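Local coordinates for protein alcohol dehydrogenase IV (Corynebacterium glutamicum, PDB 3IV7) that probably reduces maleylacetate with a nicotinamide cofactor, as a member of the iron-containing alcohol dehydrogenase family, at residues 313-326 with 338-350. Sequence-based numbering, arbitrary orientation.
Sequences FEASGIAEAVDVTL and TRENLSRLLEAAL
Ile-318 and Val-322 of helix 318-326 enter helix 339-350 as knobs into holes; the helices, in the all-helical C-terminal part of this iron-containing alcohol dehydrogenase, cross at 127° between their N-to-C directions, axes 9.5 Å apart at closest approach. Ile-318 lodges among Ser-343, Leu-346, Glu-347 and Leu-350. With CG1 beside the backbone N (chi1 -69°) and the chain extended beyond it, CD1 crosses the Glu-347 side chain, 3.8 Å from CG, while CG2 rests over Ser-343 CA. One turn on, Val-322 fits among Arg-339, Leu-342, Ser-343 and Leu-346; between the knobs, Ala-321 CB meets Leu-346 CD1 at 3.6 Å. Leu-326 CD1 extends the seam at one end, 3.8 Å from Leu-342 CD2; at the other, Leu-350 CD1 approaches the Phe-313 ring obliquely. Helix 240-250 backs this layer, Ile-244 touching Leu-342 and Leu-248 touching Phe-313.

Polar contacts across the helices centre on Arg-339. Bent at chi3, it lays one guanidinium face over Val-322 CG1 and forms a salt bridge from NH2 to Asp-323 OD1 at 3.0 Å; the hydrogen bond is weak, N-H...O 140°. Within helix 339-350, Thr-338 OG1 accepts from Asn-341 N at 3.0 Å and Asn-341 OD1 from Thr-338 N, a capping box. Arg-339 O accepts from Ser-343 N and, from the opposite face of its plane, Ser-343 OG at 2.8 Å.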
# COMPACT_ATOMS: atom_id res chain seq x y z
N PHE A 313 -11.46 35.54 -4.99
CA PHE A 313 -11.36 35.62 -3.54
C PHE A 313 -10.87 37.01 -3.18
O PHE A 313 -10.11 37.59 -3.91
CB PHE A 313 -10.39 34.55 -3.03
CG PHE A 313 -10.40 34.40 -1.55
CD1 PHE A 313 -11.59 34.14 -0.88
CD2 PHE A 313 -9.23 34.50 -0.82
CE1 PHE A 313 -11.61 34.02 0.51
CE2 PHE A 313 -9.23 34.36 0.60
CZ PHE A 313 -10.41 34.13 1.25
N GLU A 314 -11.37 37.57 -2.09
CA GLU A 314 -10.98 38.90 -1.64
C GLU A 314 -10.59 38.87 -0.16
O GLU A 314 -11.00 37.96 0.58
CB GLU A 314 -12.14 39.89 -1.84
CG GLU A 314 -12.87 39.73 -3.16
CD GLU A 314 -13.73 40.91 -3.48
OE1 GLU A 314 -14.72 41.14 -2.76
OE2 GLU A 314 -13.42 41.59 -4.47
N ALA A 315 -9.79 39.86 0.25
CA ALA A 315 -9.34 39.99 1.63
C ALA A 315 -10.51 40.02 2.61
O ALA A 315 -10.40 39.50 3.71
CB ALA A 315 -8.50 41.27 1.80
N SER A 316 -11.60 40.66 2.20
CA SER A 316 -12.75 40.82 3.07
C SER A 316 -13.36 39.48 3.47
O SER A 316 -14.06 39.41 4.45
CB SER A 316 -13.81 41.72 2.40
OG SER A 316 -14.27 41.12 1.21
N GLY A 317 -13.12 38.44 2.69
CA GLY A 317 -13.60 37.08 2.98
C GLY A 317 -12.70 36.21 3.87
O GLY A 317 -13.11 35.13 4.31
N ILE A 318 -11.49 36.67 4.14
CA ILE A 318 -10.53 35.88 4.95
C ILE A 318 -11.00 35.65 6.43
O ILE A 318 -10.85 34.56 6.97
CB ILE A 318 -9.16 36.55 4.95
CG1 ILE A 318 -8.52 36.45 3.56
CG2 ILE A 318 -8.23 35.93 6.03
CD1 ILE A 318 -7.29 37.34 3.38
N ALA A 319 -11.54 36.70 7.07
CA ALA A 319 -12.03 36.56 8.45
C ALA A 319 -13.04 35.38 8.57
O ALA A 319 -12.98 34.59 9.50
CB ALA A 319 -12.67 37.87 8.93
N GLU A 320 -13.94 35.27 7.60
CA GLU A 320 -14.92 34.21 7.58
C GLU A 320 -14.25 32.85 7.29
O GLU A 320 -14.55 31.83 7.96
CB GLU A 320 -15.99 34.49 6.54
CG GLU A 320 -17.09 33.41 6.44
CD GLU A 320 -18.12 33.73 5.36
OE1 GLU A 320 -18.00 34.80 4.70
OE2 GLU A 320 -19.05 32.91 5.15
N ALA A 321 -13.37 32.81 6.28
CA ALA A 321 -12.70 31.59 5.96
C ALA A 321 -12.03 31.06 7.21
O ALA A 321 -12.06 29.87 7.47
CB ALA A 321 -11.64 31.82 4.84
N VAL A 322 -11.36 31.96 7.92
CA VAL A 322 -10.67 31.62 9.15
C VAL A 322 -11.63 31.14 10.22
O VAL A 322 -11.39 30.12 10.86
CB VAL A 322 -9.89 32.80 9.65
CG1 VAL A 322 -9.45 32.56 11.05
CG2 VAL A 322 -8.69 33.06 8.70
N ASP A 323 -12.73 31.86 10.40
CA ASP A 323 -13.80 31.42 11.32
C ASP A 323 -14.21 29.98 11.13
O ASP A 323 -14.29 29.25 12.09
CB ASP A 323 -15.05 32.25 11.13
CG ASP A 323 -15.23 33.18 12.18
OD1 ASP A 323 -15.45 32.73 13.33
OD2 ASP A 323 -15.14 34.38 11.90
N VAL A 324 -14.52 29.63 9.88
CA VAL A 324 -15.00 28.32 9.52
C VAL A 324 -13.96 27.21 9.61
O VAL A 324 -14.30 26.04 9.83
CB VAL A 324 -15.51 28.35 8.08
CG1 VAL A 324 -15.78 26.93 7.57
CG2 VAL A 324 -16.76 29.22 7.99
N THR A 325 -12.71 27.56 9.42
CA THR A 325 -11.64 26.59 9.31
C THR A 325 -10.86 26.34 10.59
O THR A 325 -10.37 25.22 10.82
CB THR A 325 -10.63 27.03 8.26
OG1 THR A 325 -11.30 27.15 7.01
CG2 THR A 325 -9.48 26.00 8.14
N LEU A 326 -10.71 27.36 11.41
CA LEU A 326 -9.84 27.28 12.56
C LEU A 326 -10.19 26.05 13.41
O LEU A 326 -9.32 25.23 13.70
CB LEU A 326 -9.89 28.57 13.37
CG LEU A 326 -8.68 28.95 14.23
CD1 LEU A 326 -7.38 28.89 13.44
CD2 LEU A 326 -8.89 30.35 14.81
N THR A 338 -3.38 29.85 14.66
CA THR A 338 -4.16 30.88 15.32
C THR A 338 -5.00 31.64 14.31
O THR A 338 -4.88 31.45 13.09
CB THR A 338 -3.26 31.88 16.06
OG1 THR A 338 -2.42 32.54 15.12
CG2 THR A 338 -2.40 31.16 17.08
N ARG A 339 -5.91 32.45 14.82
CA ARG A 339 -6.72 33.26 13.98
C ARG A 339 -5.82 34.22 13.18
O ARG A 339 -6.00 34.37 11.98
CB ARG A 339 -7.75 34.01 14.81
CG ARG A 339 -8.58 34.96 14.02
CD ARG A 339 -9.73 35.52 14.86
NE ARG A 339 -10.82 34.56 15.00
CZ ARG A 339 -11.71 34.28 14.04
NH1 ARG A 339 -11.62 34.84 12.82
NH2 ARG A 339 -12.68 33.40 14.28
N GLU A 340 -4.79 34.78 13.83
CA GLU A 340 -3.87 35.71 13.14
C GLU A 340 -3.01 35.02 12.07
O GLU A 340 -2.91 35.52 10.95
CB GLU A 340 -2.93 36.44 14.13
CG GLU A 340 -3.62 37.31 15.16
CD GLU A 340 -4.19 36.52 16.33
OE1 GLU A 340 -4.13 35.26 16.29
OE2 GLU A 340 -4.70 37.14 17.27
N ASN A 341 -2.38 33.89 12.39
CA ASN A 341 -1.47 33.30 11.43
C ASN A 341 -2.17 32.60 10.27
O ASN A 341 -1.63 32.57 9.17
CB ASN A 341 -0.31 32.49 12.08
CG ASN A 341 -0.76 31.20 12.75
OD1 ASN A 341 -1.82 30.67 12.48
ND2 ASN A 341 0.08 30.70 13.66
N LEU A 342 -3.38 32.08 10.50
CA LEU A 342 -4.18 31.55 9.41
C LEU A 342 -4.65 32.70 8.52
O LEU A 342 -4.68 32.56 7.31
CB LEU A 342 -5.37 30.74 9.93
CG LEU A 342 -6.18 29.94 8.92
CD1 LEU A 342 -5.31 28.96 8.07
CD2 LEU A 342 -7.30 29.17 9.64
N SER A 343 -5.00 33.83 9.12
CA SER A 343 -5.34 35.03 8.33
C SER A 343 -4.14 35.45 7.48
O SER A 343 -4.30 35.79 6.33
CB SER A 343 -5.79 36.19 9.22
OG SER A 343 -7.03 35.90 9.82
N ARG A 344 -2.94 35.41 8.05
CA ARG A 344 -1.71 35.79 7.31
C ARG A 344 -1.44 34.81 6.17
O ARG A 344 -1.01 35.21 5.09
CB ARG A 344 -0.49 35.87 8.23
CG ARG A 344 0.82 36.33 7.54
CD ARG A 344 0.79 37.80 7.25
NE ARG A 344 1.91 38.25 6.43
CZ ARG A 344 1.96 38.18 5.11
NH1 ARG A 344 0.96 37.61 4.42
NH2 ARG A 344 3.02 38.64 4.46
N LEU A 345 -1.67 33.54 6.43
CA LEU A 345 -1.49 32.53 5.42
C LEU A 345 -2.42 32.81 4.23
O LEU A 345 -1.97 32.81 3.08
CB LEU A 345 -1.77 31.14 6.00
CG LEU A 345 -1.58 29.97 5.06
CD1 LEU A 345 -1.32 28.65 5.88
CD2 LEU A 345 -2.76 29.80 4.11
N LEU A 346 -3.69 33.04 4.51
CA LEU A 346 -4.66 33.32 3.46
C LEU A 346 -4.38 34.66 2.71
O LEU A 346 -4.69 34.79 1.54
CB LEU A 346 -6.08 33.28 4.00
CG LEU A 346 -6.63 31.89 4.32
CD1 LEU A 346 -8.07 31.99 4.86
CD2 LEU A 346 -6.57 31.01 3.11
N GLU A 347 -3.81 35.65 3.41
CA GLU A 347 -3.39 36.92 2.76
C GLU A 347 -2.30 36.65 1.75
O GLU A 347 -2.31 37.22 0.67
CB GLU A 347 -2.85 37.92 3.78
CG GLU A 347 -3.86 38.49 4.67
CD GLU A 347 -3.23 39.22 5.85
OE1 GLU A 347 -2.11 39.78 5.68
OE2 GLU A 347 -3.84 39.23 6.93
N ALA A 348 -1.36 35.79 2.11
CA ALA A 348 -0.26 35.43 1.20
C ALA A 348 -0.78 34.71 -0.04
O ALA A 348 -0.35 35.00 -1.16
CB ALA A 348 0.78 34.56 1.92
N ALA A 349 -1.69 33.76 0.17
CA ALA A 349 -2.28 33.00 -0.94
C ALA A 349 -3.16 33.89 -1.81
O ALA A 349 -3.23 33.69 -3.01
CB ALA A 349 -3.08 31.82 -0.42
N LEU A 350 -3.83 34.86 -1.19
CA LEU A 350 -4.67 35.79 -1.91
C LEU A 350 -3.91 36.52 -2.98
O LEU A 350 -4.37 36.62 -4.11
CB LEU A 350 -5.27 36.81 -0.95
CG LEU A 350 -6.09 37.95 -1.59
CD1 LEU A 350 -7.37 37.42 -2.27
CD2 LEU A 350 -6.41 39.00 -0.54